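Local coordinates for type III secretion system effector protein ExoU (Pseudomonas fluorescens, PDB 4QMK) that probably cleaves membrane phospholipids as a patatin-like type III effector and localises to the plasma membrane by binding phosphatidylinositol 4,5-bisphosphate, at residues D139-W144 and A273-G278; G164-L169 and Q256-N261; V36-G41 and V458-D463; R45-Y50 and V59-P64; M84-E89 and M117-F122. All coordinates share one frame; numbering follows the deposited sequence. Where two conformers were deposited one is given.

Contact 1. Residues D139-W144 and A273-G278; sequences DPVTAW and AALISG
Leu275 reaches from helix 270-278 to the start of helix 140-157, where it meets Asp139, Val141 and Thr142. This is helix-helix packing in the patatin-like phospholipase region. The two short helical segments run at 44° to each other, with their axes 9.9 Å apart. The CB of Leu275 points toward the partner helix. CG stands opposite the backbone N (chi1 171°), which carries the fork outward. One branch, CD1, comes within 4.0 Å of Asp139 OD2 and also lies beside Thr142 OG1. The other branch, CD2, lies 4.2 Å from Val141 CG1. That same valine methyl meets the tip of Ile276, with CG1 to CD1 at 4.4 Å. The contact is small, 146 Å² in all, and sets methyls against methyls and side-chain oxygens. On its other side, helix 270-278 packs on strand 242-251 through Ala273, Ala274 and Ser277. Ser277 OG is hydrogen-bonded to the backbone O of both Thr246 and Ser104; the GxSxG surroundings of Ser104 are consistent with a nucleophile elbow. Asp139 OD2, the oxygen beside Leu275, is engaged. Thr142 N gives it a weak bond, and Thr142 OG1 donates to Asp139 OD2 over 2.6 Å, on the anti side and 22° out of the carboxylate plane.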
# COMPACT_ATOMS: atom_id res chain seq x y z
N ASP A 139 -13.46 -24.57 1.01
CA ASP A 139 -13.10 -23.15 0.86
C ASP A 139 -11.62 -22.93 0.43
O ASP A 139 -10.70 -23.27 1.18
CB ASP A 139 -13.35 -22.40 2.16
CG ASP A 139 -12.68 -21.03 2.18
OD1 ASP A 139 -12.80 -20.31 1.15
OD2 ASP A 139 -12.04 -20.68 3.21
N PRO A 140 -11.40 -22.28 -0.74
CA PRO A 140 -10.04 -22.20 -1.31
C PRO A 140 -8.97 -21.45 -0.50
O PRO A 140 -7.85 -21.95 -0.38
CB PRO A 140 -10.26 -21.52 -2.68
CG PRO A 140 -11.74 -21.55 -2.92
CD PRO A 140 -12.38 -21.56 -1.57
N VAL A 141 -9.30 -20.29 0.06
CA VAL A 141 -8.34 -19.52 0.83
C VAL A 141 -7.78 -20.33 1.99
O VAL A 141 -6.58 -20.41 2.18
CB VAL A 141 -8.94 -18.21 1.35
CG1 VAL A 141 -7.98 -17.55 2.36
CG2 VAL A 141 -9.22 -17.27 0.19
N THR A 142 -8.67 -20.92 2.76
CA THR A 142 -8.25 -21.76 3.85
C THR A 142 -7.36 -22.87 3.34
O THR A 142 -6.29 -23.12 3.88
CB THR A 142 -9.46 -22.45 4.55
OG1 THR A 142 -10.36 -21.45 5.07
CG2 THR A 142 -8.97 -23.38 5.69
N ALA A 143 -7.81 -23.53 2.30
CA ALA A 143 -7.11 -24.64 1.75
C ALA A 143 -5.72 -24.21 1.35
O ALA A 143 -4.75 -24.88 1.64
CB ALA A 143 -7.86 -25.19 0.54
N TRP A 144 -5.64 -23.09 0.66
CA TRP A 144 -4.36 -22.60 0.24
C TRP A 144 -3.40 -22.41 1.41
O TRP A 144 -2.19 -22.68 1.28
CB TRP A 144 -4.51 -21.29 -0.51
CG TRP A 144 -3.22 -20.76 -0.96
CD1 TRP A 144 -2.56 -21.10 -2.10
CD2 TRP A 144 -2.43 -19.78 -0.31
NE1 TRP A 144 -1.38 -20.39 -2.19
CE2 TRP A 144 -1.28 -19.57 -1.10
CE3 TRP A 144 -2.59 -19.05 0.86
CZ2 TRP A 144 -0.28 -18.65 -0.76
CZ3 TRP A 144 -1.58 -18.14 1.22
CH2 TRP A 144 -0.44 -17.96 0.41
N ALA A 273 -9.38 -10.75 7.03
CA ALA A 273 -8.42 -10.91 8.11
C ALA A 273 -8.86 -11.95 9.09
O ALA A 273 -8.04 -12.72 9.61
CB ALA A 273 -8.26 -9.61 8.87
N ALA A 274 -10.15 -11.91 9.40
CA ALA A 274 -10.76 -12.81 10.37
C ALA A 274 -10.84 -14.23 9.83
O ALA A 274 -10.72 -15.19 10.58
CB ALA A 274 -12.17 -12.33 10.72
N LEU A 275 -11.09 -14.36 8.54
CA LEU A 275 -11.14 -15.67 7.94
C LEU A 275 -9.75 -16.31 8.04
O LEU A 275 -9.63 -17.50 8.38
CB LEU A 275 -11.55 -15.56 6.48
CG LEU A 275 -11.46 -16.84 5.63
CD1 LEU A 275 -12.59 -17.80 5.99
CD2 LEU A 275 -11.59 -16.44 4.16
N ILE A 276 -8.73 -15.52 7.70
CA ILE A 276 -7.34 -15.98 7.68
C ILE A 276 -6.99 -16.40 9.09
O ILE A 276 -6.43 -17.48 9.35
CB ILE A 276 -6.35 -14.85 7.34
CG1 ILE A 276 -6.74 -14.10 6.07
CG2 ILE A 276 -4.91 -15.38 7.29
CD1 ILE A 276 -6.05 -14.51 4.83
N SER A 277 -7.35 -15.53 10.00
CA SER A 277 -7.04 -15.76 11.37
C SER A 277 -7.56 -17.08 11.82
O SER A 277 -6.86 -17.84 12.44
CB SER A 277 -7.61 -14.64 12.20
OG SER A 277 -7.45 -14.90 13.56
N GLY A 278 -8.81 -17.37 11.49
CA GLY A 278 -9.42 -18.59 11.93
C GLY A 278 -8.90 -19.85 11.27
O GLY A 278 -9.04 -20.92 11.82

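Contact 2. Residues G164-L169 and Q256-N261; sequences GNISQL and QLVVFN
Asn165 CG lies opposite its own backbone N (chi1 -177°), and this swings the amide out against the backbone of Leu257 and Val259. Ser167 OG sits between its backbone N and carbonyl carbon (chi1 54°), which places it beside the same amide and near Val259 O. The asparagine then grips the strand at two points. Its ND2 donates to Leu257 O over 2.8 Å, and its OD1 accepts from Val259 N over 3.0 Å. OD1 has a second donor, Ser167 N, at 2.7 Å. The two N-H groups reach this oxygen from opposite faces of the amide plane, which should hold the amide fixed. Asn165 is the N-cap of helix 166-173 and forms a capping box with Gln168, whose OE1 accepts weakly from Asn165 N. The helix start is thus fastened to strand 254-260, an outermost strand of the mixed sheet within this chain. Ser167 OG is 2.8 Å from Val259 O, and Asn165 OD1 is also within reach of its one proton. A water accepts from Ile166 N and donates to Leu257 O. Ile166 CG2 meets Val258 CG2 at 3.6 Å. Ser167 CB approaches Phe260 CE1 obliquely at 3.7 Å. Arg578 and Glu579 of helix 555-585 also touch Asn165.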
# COMPACT_ATOMS: atom_id res chain seq x y z
N GLY A 164 7.57 -6.27 8.37
CA GLY A 164 6.83 -6.08 9.61
C GLY A 164 6.22 -7.31 10.24
O GLY A 164 6.34 -7.49 11.43
N ASN A 165 5.56 -8.14 9.44
CA ASN A 165 4.82 -9.33 9.92
C ASN A 165 4.38 -10.15 8.72
O ASN A 165 4.15 -9.61 7.65
CB ASN A 165 3.59 -8.94 10.75
CG ASN A 165 2.83 -10.19 11.36
OD1 ASN A 165 1.81 -10.67 10.79
ND2 ASN A 165 3.28 -10.65 12.51
N ILE A 166 4.30 -11.44 8.87
CA ILE A 166 3.83 -12.28 7.78
C ILE A 166 2.43 -11.87 7.30
O ILE A 166 2.07 -12.12 6.17
CB ILE A 166 3.91 -13.75 8.15
CG1 ILE A 166 3.73 -14.61 6.94
CG2 ILE A 166 2.89 -14.13 9.19
CD1 ILE A 166 4.23 -16.00 7.25
N SER A 167 1.65 -11.18 8.13
CA SER A 167 0.42 -10.57 7.63
C SER A 167 0.61 -9.71 6.38
O SER A 167 -0.26 -9.65 5.51
CB SER A 167 -0.18 -9.66 8.70
OG SER A 167 0.72 -8.69 9.20
N GLN A 168 1.75 -9.05 6.26
CA GLN A 168 1.99 -8.20 5.10
C GLN A 168 2.09 -8.99 3.80
O GLN A 168 1.57 -8.59 2.76
CB GLN A 168 3.18 -7.30 5.37
CG GLN A 168 2.74 -6.18 6.31
CD GLN A 168 3.86 -5.50 7.03
OE1 GLN A 168 4.95 -6.04 7.18
NE2 GLN A 168 3.59 -4.33 7.53
N LEU A 169 2.71 -10.15 3.87
CA LEU A 169 2.73 -11.04 2.74
C LEU A 169 1.35 -11.55 2.39
O LEU A 169 1.02 -11.59 1.24
CB LEU A 169 3.56 -12.25 3.04
CG LEU A 169 4.85 -12.42 2.26
CD1 LEU A 169 5.33 -13.85 2.44
CD2 LEU A 169 4.59 -12.14 0.78
N GLN A 256 4.39 -18.95 13.92
CA GLN A 256 4.47 -17.51 13.62
C GLN A 256 3.24 -16.79 14.10
O GLN A 256 2.16 -17.22 13.83
CB GLN A 256 4.54 -17.22 12.12
CG GLN A 256 5.80 -17.66 11.46
CD GLN A 256 6.93 -16.64 11.46
OE1 GLN A 256 7.86 -16.80 10.72
NE2 GLN A 256 6.83 -15.56 12.24
N LEU A 257 3.44 -15.69 14.81
CA LEU A 257 2.35 -14.83 15.18
C LEU A 257 1.96 -14.02 13.96
O LEU A 257 2.77 -13.29 13.39
CB LEU A 257 2.72 -13.78 16.20
CG LEU A 257 2.61 -13.86 17.70
CD1 LEU A 257 1.35 -14.63 18.06
CD2 LEU A 257 3.82 -14.42 18.40
N VAL A 258 0.70 -14.14 13.57
CA VAL A 258 0.18 -13.34 12.50
C VAL A 258 -0.61 -12.20 13.15
O VAL A 258 -1.33 -12.43 14.11
CB VAL A 258 -0.72 -14.18 11.63
CG1 VAL A 258 -1.29 -13.38 10.49
CG2 VAL A 258 0.06 -15.36 11.12
N VAL A 259 -0.45 -10.98 12.67
CA VAL A 259 -1.15 -9.81 13.28
C VAL A 259 -1.69 -8.83 12.24
O VAL A 259 -0.93 -8.28 11.43
CB VAL A 259 -0.19 -9.05 14.22
CG1 VAL A 259 -0.87 -7.83 14.85
CG2 VAL A 259 0.37 -9.98 15.28
N PHE A 260 -2.98 -8.64 12.25
CA PHE A 260 -3.61 -7.67 11.39
C PHE A 260 -4.11 -6.54 12.28
O PHE A 260 -4.70 -6.80 13.30
CB PHE A 260 -4.80 -8.30 10.71
CG PHE A 260 -4.48 -9.47 9.83
CD1 PHE A 260 -3.98 -9.28 8.56
CD2 PHE A 260 -4.75 -10.72 10.24
CE1 PHE A 260 -3.66 -10.35 7.75
CE2 PHE A 260 -4.46 -11.81 9.44
CZ PHE A 260 -3.91 -11.62 8.19
N ASN A 261 -3.88 -5.31 11.88
CA ASN A 261 -4.37 -4.12 12.59
C ASN A 261 -4.08 -2.84 11.77
O ASN A 261 -3.52 -2.91 10.66
CB ASN A 261 -3.75 -4.03 13.97
CG ASN A 261 -2.21 -3.85 13.94
OD1 ASN A 261 -1.61 -3.38 12.95
ND2 ASN A 261 -1.58 -4.26 15.02
O HOH W 1 5.05 -13.32 11.36

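Contact 3. Residues V36-G41 and V458-D463; sequences VPLVKG and VDLQND
A classic beta bulge in strand 36-42 presents Leu38 and Val39 to the end of helix 450-461, where they meet Asp459, Leu460 and Asp463. Both bulge residues face Ile49 of the neighbouring strand. Val39 does the closest touching. Its CG2, set opposite the carbonyl carbon, comes 3.5 Å from Asp459 CB, and the two side chains cross at about a right angle. The same methyl lies 4.3 Å from Leu460 CD2. Leu38 reaches the same leucine tip from a direction about a right angle away, its CD1 4.5 Å from Leu460 CD2. Its second methyl, CD2, rests 4.2 Å from Asp463 OD1. The backbone joins in through Leu38 O, which is 3.9 Å from Asp459 CB. All of this is van der Waals packing. The polar end of Asp463 is engaged by other partners. OD1 makes a salt bridge with Arg51 NH2, on the strand next to 36-42. OD2 accepts from Gly466 N and so caps the start of helix 464-491. Leu38 thus lies against a carboxylate that ties the next helix to the sheet. Leu460 also packs on Leu470 of that helix. The chain at 462-463 is the short link between two consecutive helices. The arrangement is that of a strand outermost within this chain in an antiparallel sheet, bent by a beta bulge and packed against the C-terminal turn of a helix.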
# COMPACT_ATOMS: atom_id res chain seq x y z
N VAL A 36 -2.04 12.84 56.98
CA VAL A 36 -3.16 13.71 56.71
C VAL A 36 -3.73 13.43 55.32
O VAL A 36 -2.99 13.37 54.35
CB VAL A 36 -2.72 15.20 56.79
CG1 VAL A 36 -3.87 16.15 56.43
CG2 VAL A 36 -2.18 15.52 58.18
N PRO A 37 -5.04 13.27 55.24
CA PRO A 37 -5.66 13.08 53.95
C PRO A 37 -5.81 14.41 53.27
O PRO A 37 -6.29 15.34 53.88
CB PRO A 37 -7.04 12.49 54.30
CG PRO A 37 -7.34 13.03 55.64
CD PRO A 37 -6.01 13.19 56.33
N LEU A 38 -5.35 14.49 52.02
CA LEU A 38 -5.50 15.69 51.20
C LEU A 38 -6.70 15.53 50.25
O LEU A 38 -7.37 16.51 49.92
CB LEU A 38 -4.24 15.92 50.37
CG LEU A 38 -2.97 16.31 51.12
CD1 LEU A 38 -1.82 16.51 50.13
CD2 LEU A 38 -3.18 17.57 51.93
N VAL A 39 -6.96 14.29 49.83
CA VAL A 39 -8.01 13.95 48.88
C VAL A 39 -8.49 12.52 49.13
O VAL A 39 -7.70 11.64 49.45
CB VAL A 39 -7.44 14.02 47.45
CG1 VAL A 39 -8.40 13.44 46.43
CG2 VAL A 39 -7.08 15.46 47.13
N LYS A 40 -9.79 12.31 48.98
CA LYS A 40 -10.39 11.01 49.24
C LYS A 40 -11.34 10.51 48.17
O LYS A 40 -12.23 11.20 47.72
CB LYS A 40 -11.12 11.04 50.58
CG LYS A 40 -10.19 11.10 51.79
CD LYS A 40 -9.34 9.83 51.96
CE LYS A 40 -10.09 8.69 52.65
NZ LYS A 40 -10.21 8.95 54.11
N GLY A 41 -11.12 9.26 47.80
CA GLY A 41 -11.99 8.53 46.89
C GLY A 41 -12.56 9.36 45.78
O GLY A 41 -13.72 9.23 45.46
N VAL A 458 -9.29 20.91 42.68
CA VAL A 458 -9.86 21.86 43.65
C VAL A 458 -9.35 21.55 45.03
O VAL A 458 -8.93 22.46 45.74
CB VAL A 458 -11.41 22.02 43.63
CG1 VAL A 458 -11.96 21.99 42.20
CG2 VAL A 458 -12.11 21.00 44.50
N ASP A 459 -9.33 20.28 45.40
CA ASP A 459 -8.84 19.87 46.72
C ASP A 459 -7.36 20.23 46.91
O ASP A 459 -6.95 20.72 47.96
CB ASP A 459 -9.03 18.36 46.92
CG ASP A 459 -10.49 17.91 46.84
OD1 ASP A 459 -11.33 18.50 47.55
OD2 ASP A 459 -10.80 16.94 46.11
N LEU A 460 -6.58 20.02 45.86
CA LEU A 460 -5.14 20.31 45.92
C LEU A 460 -4.79 21.78 45.95
O LEU A 460 -3.76 22.14 46.55
CB LEU A 460 -4.42 19.64 44.76
CG LEU A 460 -4.29 18.13 44.93
CD1 LEU A 460 -3.45 17.60 43.82
CD2 LEU A 460 -3.63 17.83 46.26
N GLN A 461 -5.64 22.61 45.33
CA GLN A 461 -5.50 24.09 45.39
C GLN A 461 -5.47 24.60 46.79
O GLN A 461 -4.87 25.62 47.06
CB GLN A 461 -6.68 24.81 44.70
CG GLN A 461 -6.45 25.19 43.26
CD GLN A 461 -5.30 26.17 43.10
OE1 GLN A 461 -5.18 27.15 43.86
NE2 GLN A 461 -4.45 25.91 42.12
N ASN A 462 -6.18 23.91 47.69
CA ASN A 462 -6.26 24.32 49.10
C ASN A 462 -5.01 23.97 49.90
O ASN A 462 -4.96 24.24 51.09
CB ASN A 462 -7.49 23.70 49.77
CG ASN A 462 -8.77 24.07 49.07
OD1 ASN A 462 -8.93 25.19 48.59
ND2 ASN A 462 -9.70 23.12 48.99
N ASP A 463 -4.02 23.37 49.27
CA ASP A 463 -2.76 23.08 49.92
C ASP A 463 -1.68 23.91 49.23
O ASP A 463 -1.70 24.00 48.01
CB ASP A 463 -2.46 21.62 49.75
CG ASP A 463 -1.22 21.20 50.51
OD1 ASP A 463 -1.25 21.28 51.76
OD2 ASP A 463 -0.23 20.79 49.86

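Contact 4. Residues R45-Y50 and V59-P64; sequences RNLSIY and VVVSPP
Ser48 and Val60 form an antiparallel hydrogen-bonded pair, with Val60 N to Ser48 O at 2.8 Å and Ser48 N to Val60 O at 2.9 Å. Past the end of the hairpin pairing, Ser62 N donates to Arg45 O over 2.8 Å. Two side chains add to this. Arg45 NE donates to Ser62 O over 3.2 Å, nearly in line with the carbonyl. Asn46 ND2 gives a fairly straight bond (163°) to Ser62 OG at 3.0 Å, with the hydroxyl close to the amide plane. The Arg45 chain is bent at chi3 (50°), which lays a face of the guanidinium against Pro64. Pro64 CD lies 3.8 Å above the centre of that face, while Val61 CG2 sits at the edge. Further along, Leu47 CD1 packs against the CG1 methyls of both Val59 and Val61. Ile49 and Val59 are a non-hydrogen-bonded pair. Met452 and Val456 of helix 450-461 touch Leu47. Asn46 and Leu47 form a G1 beta bulge on the side of strand 36-42. The chemistry divides the contact: Leu47 carries the apolar packing on to helix 450-461, while Ser62 is held through its N, O and OG. Here Arg45 acts as a donor to a neutral carbonyl and as a flat surface for proline.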
# COMPACT_ATOMS: atom_id res chain seq x y z
N ARG A 45 -11.45 6.08 39.82
CA ARG A 45 -10.26 5.40 40.29
C ARG A 45 -10.11 5.53 41.78
O ARG A 45 -9.10 5.05 42.36
CB ARG A 45 -9.08 5.89 39.51
CG ARG A 45 -9.29 5.47 38.04
CD ARG A 45 -8.06 5.48 37.23
NE ARG A 45 -7.04 4.76 37.92
CZ ARG A 45 -5.83 4.58 37.43
NH1 ARG A 45 -5.60 5.00 36.19
NH2 ARG A 45 -4.89 3.95 38.13
N ASN A 46 -11.14 6.13 42.39
CA ASN A 46 -11.19 6.32 43.80
C ASN A 46 -9.85 6.87 44.29
O ASN A 46 -9.24 6.30 45.18
CB ASN A 46 -11.48 5.02 44.48
CG ASN A 46 -12.78 4.41 44.03
OD1 ASN A 46 -13.84 4.75 44.54
ND2 ASN A 46 -12.71 3.45 43.14
N LEU A 47 -9.40 7.96 43.70
CA LEU A 47 -8.10 8.44 43.98
C LEU A 47 -8.04 9.11 45.33
O LEU A 47 -8.85 9.99 45.60
CB LEU A 47 -7.70 9.46 42.93
CG LEU A 47 -6.42 10.22 43.22
CD1 LEU A 47 -5.25 9.28 43.03
CD2 LEU A 47 -6.30 11.38 42.27
N SER A 48 -7.06 8.71 46.16
CA SER A 48 -6.83 9.34 47.43
C SER A 48 -5.35 9.70 47.57
O SER A 48 -4.46 9.00 47.06
CB SER A 48 -7.19 8.40 48.57
OG SER A 48 -8.57 8.08 48.61
N ILE A 49 -5.09 10.78 48.29
CA ILE A 49 -3.76 11.27 48.48
C ILE A 49 -3.56 11.65 49.93
O ILE A 49 -4.33 12.47 50.45
CB ILE A 49 -3.52 12.51 47.66
CG1 ILE A 49 -3.77 12.24 46.19
CG2 ILE A 49 -2.08 12.98 47.83
CD1 ILE A 49 -3.56 13.45 45.30
N TYR A 50 -2.52 11.08 50.57
CA TYR A 50 -2.21 11.38 51.98
C TYR A 50 -0.78 11.91 52.08
O TYR A 50 0.09 11.51 51.28
CB TYR A 50 -2.28 10.12 52.86
CG TYR A 50 -3.61 9.38 52.88
CD1 TYR A 50 -3.86 8.34 51.98
CD2 TYR A 50 -4.54 9.63 53.85
CE1 TYR A 50 -5.07 7.65 52.00
CE2 TYR A 50 -5.73 8.96 53.89
CZ TYR A 50 -6.00 7.98 52.95
OH TYR A 50 -7.18 7.29 53.02
N VAL A 59 -0.30 7.95 47.24
CA VAL A 59 -1.46 7.97 46.39
C VAL A 59 -2.04 6.58 46.30
O VAL A 59 -1.35 5.65 46.02
CB VAL A 59 -1.08 8.38 44.97
CG1 VAL A 59 -2.30 8.40 44.09
CG2 VAL A 59 -0.38 9.75 44.97
N VAL A 60 -3.35 6.45 46.51
CA VAL A 60 -3.99 5.17 46.43
C VAL A 60 -5.06 5.23 45.36
O VAL A 60 -5.83 6.20 45.26
CB VAL A 60 -4.62 4.80 47.78
CG1 VAL A 60 -5.28 3.45 47.72
CG2 VAL A 60 -3.53 4.75 48.86
N VAL A 61 -5.07 4.21 44.53
CA VAL A 61 -6.02 4.11 43.47
C VAL A 61 -6.52 2.72 43.21
O VAL A 61 -5.98 1.76 43.68
CB VAL A 61 -5.47 4.59 42.14
CG1 VAL A 61 -5.18 6.07 42.22
CG2 VAL A 61 -4.25 3.81 41.75
N SER A 62 -7.63 2.67 42.49
CA SER A 62 -8.28 1.46 42.07
C SER A 62 -8.04 1.42 40.58
O SER A 62 -7.68 2.45 39.99
CB SER A 62 -9.78 1.60 42.34
OG SER A 62 -10.34 2.56 41.46
N PRO A 63 -8.23 0.26 39.95
CA PRO A 63 -8.09 0.12 38.52
C PRO A 63 -9.11 0.94 37.72
O PRO A 63 -10.23 1.14 38.21
CB PRO A 63 -8.41 -1.36 38.29
CG PRO A 63 -8.13 -1.98 39.58
CD PRO A 63 -8.64 -0.99 40.56
N PRO A 64 -8.72 1.40 36.51
CA PRO A 64 -9.66 2.03 35.60
C PRO A 64 -10.54 0.95 35.00
O PRO A 64 -10.21 -0.25 35.12
CB PRO A 64 -8.79 2.59 34.48
CG PRO A 64 -7.46 1.94 34.58
CD PRO A 64 -7.34 1.36 35.97

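Contact 5. Residues M84-E89 and M117-F122; sequences MVQALE and MDAKAF
The carboxylates of Glu89 and Asp118 stand 77° apart, and each receives a backbone N-H from the first turn of helix 119-127. Ala119 N comes to Glu89 OE2 from above the carboxylate plane, 43° out of it, over 3.2 Å. The bond is fairly straight at the hydrogen (162°). Glu89 OE2 is also beside Asp118 CB. The other oxygen, Glu89 OE1, rests 3.6 Å from Ala119 CB. The third flat group is the Phe122 ring, which Val85 CG2 meets obliquely, 3.9 Å from CD2. Glu89 reaches so far because its CG is opposite the backbone N and the chain is extended beyond it. Asp118 is the N-cap of the helix, and its OD1 accepts from Ala121 N over 2.8 Å, nearly along the C-O axis. Two acids thus serve one helix start, and the positive N-terminal end of helix 119-127 probably eases their mutual repulsion. Their oxygens, Glu89 OE2 and Asp118 OD2, are 4.9 Å apart. Helix 81-90, which carries Glu89, follows strand 68-72 in the patatin-like alpha/beta region and lies on the central sheet through Met84 and Leu88. An adjacent face takes in Ala119. The alanine CB fits against Val85 CG1 at 3.7 Å and Gln86 CG at 4.1 Å. Gln86 NE2 is hydrogen-bonded to Thr123 OG1, one turn further along the partner helix. Cys109 and Leu113 of helix 107-114 also touch Phe122, and a bound beta-mercaptoethanol, probably from the crystallisation liquor, lies about 4 Å from its side chain.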
# COMPACT_ATOMS: atom_id res chain seq x y z
N MET A 84 -20.89 -12.15 27.94
CA MET A 84 -19.80 -11.27 28.29
C MET A 84 -20.14 -9.83 27.80
O MET A 84 -19.91 -8.84 28.52
CB MET A 84 -18.51 -11.83 27.72
CG MET A 84 -17.29 -10.99 27.93
SD MET A 84 -17.07 -9.82 26.61
CE MET A 84 -16.79 -10.99 25.29
N VAL A 85 -20.70 -9.72 26.61
CA VAL A 85 -21.07 -8.41 26.10
C VAL A 85 -22.28 -7.79 26.85
O VAL A 85 -22.37 -6.56 27.03
CB VAL A 85 -21.42 -8.47 24.63
CG1 VAL A 85 -21.79 -7.07 24.11
CG2 VAL A 85 -20.27 -9.08 23.87
N GLN A 86 -23.23 -8.65 27.25
CA GLN A 86 -24.34 -8.19 28.03
C GLN A 86 -23.81 -7.54 29.30
O GLN A 86 -24.15 -6.41 29.62
CB GLN A 86 -25.30 -9.33 28.34
CG GLN A 86 -26.01 -9.87 27.13
CD GLN A 86 -26.41 -11.33 27.28
OE1 GLN A 86 -26.64 -11.82 28.40
NE2 GLN A 86 -26.57 -12.03 26.16
N ALA A 87 -22.95 -8.27 30.01
CA ALA A 87 -22.30 -7.78 31.25
C ALA A 87 -21.58 -6.46 31.05
O ALA A 87 -21.69 -5.60 31.88
CB ALA A 87 -21.32 -8.80 31.78
N LEU A 88 -20.85 -6.30 29.96
CA LEU A 88 -20.15 -5.01 29.74
C LEU A 88 -21.11 -3.83 29.55
O LEU A 88 -20.92 -2.78 30.16
CB LEU A 88 -19.21 -5.08 28.55
CG LEU A 88 -17.94 -5.86 28.81
CD1 LEU A 88 -17.23 -6.10 27.50
CD2 LEU A 88 -17.03 -5.12 29.77
N GLU A 89 -22.14 -4.03 28.75
CA GLU A 89 -23.07 -2.97 28.40
C GLU A 89 -23.94 -2.61 29.58
O GLU A 89 -24.06 -1.44 29.95
CB GLU A 89 -23.93 -3.44 27.22
CG GLU A 89 -24.43 -2.33 26.31
CD GLU A 89 -25.30 -2.89 25.20
OE1 GLU A 89 -26.41 -3.38 25.51
OE2 GLU A 89 -24.87 -2.83 24.02
N MET A 117 -21.57 -3.45 17.10
CA MET A 117 -22.75 -4.22 17.40
C MET A 117 -23.00 -4.20 18.89
O MET A 117 -22.11 -4.51 19.65
CB MET A 117 -22.62 -5.70 16.91
CG MET A 117 -22.79 -5.86 15.42
SD MET A 117 -23.02 -7.57 14.84
CE MET A 117 -24.13 -8.20 16.07
N ASP A 118 -24.24 -3.92 19.29
CA ASP A 118 -24.66 -3.95 20.69
C ASP A 118 -24.92 -5.40 21.16
O ASP A 118 -24.94 -6.35 20.38
CB ASP A 118 -25.85 -3.00 20.96
CG ASP A 118 -27.23 -3.54 20.46
OD1 ASP A 118 -27.43 -4.73 20.11
OD2 ASP A 118 -28.17 -2.71 20.45
N ALA A 119 -25.17 -5.55 22.45
CA ALA A 119 -25.30 -6.86 23.05
C ALA A 119 -26.41 -7.68 22.44
O ALA A 119 -26.25 -8.88 22.16
CB ALA A 119 -25.49 -6.71 24.56
N LYS A 120 -27.55 -7.05 22.25
CA LYS A 120 -28.72 -7.72 21.77
C LYS A 120 -28.52 -8.23 20.33
O LYS A 120 -28.71 -9.42 20.07
CB LYS A 120 -29.87 -6.77 21.96
CG LYS A 120 -29.67 -6.05 23.31
CD LYS A 120 -30.94 -5.91 24.13
CE LYS A 120 -30.63 -5.41 25.54
NZ LYS A 120 -31.87 -5.27 26.34
N ALA A 121 -28.11 -7.35 19.42
CA ALA A 121 -27.83 -7.73 18.04
C ALA A 121 -26.81 -8.85 18.03
O ALA A 121 -27.02 -9.90 17.41
CB ALA A 121 -27.30 -6.53 17.28
N PHE A 122 -25.72 -8.64 18.77
CA PHE A 122 -24.67 -9.64 18.91
C PHE A 122 -25.16 -11.00 19.45
O PHE A 122 -24.69 -12.04 19.02
CB PHE A 122 -23.50 -9.11 19.78
CG PHE A 122 -22.34 -10.06 19.83
CD1 PHE A 122 -21.52 -10.19 18.76
CD2 PHE A 122 -22.14 -10.87 20.92
CE1 PHE A 122 -20.47 -11.09 18.76
CE2 PHE A 122 -21.08 -11.76 20.97
CZ PHE A 122 -20.24 -11.88 19.88

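From the N terminus, contact 3 opens first, at 36-41, and closes last, at 458-463, so its long loop encloses all the others and ties the N-terminal sheet to helix 450-461. Within it, contact 4 closes a short hairpin of that sheet, touching contact 3 through Leu38 and Ile49. Contact 5 follows and joins helices 81-90 and 119-127. Contact 1 comes next and joins helices 140-157 and 270-278. Contacts 4, 5 and 1 lie in series. Contact 2 opens and closes within the span of contact 1, joins helix 166-173 to strand 254-260, and meets contact 1 at Phe260. None of the five cross. Contacts 1, 2 and 5 belong to the patatin-like region.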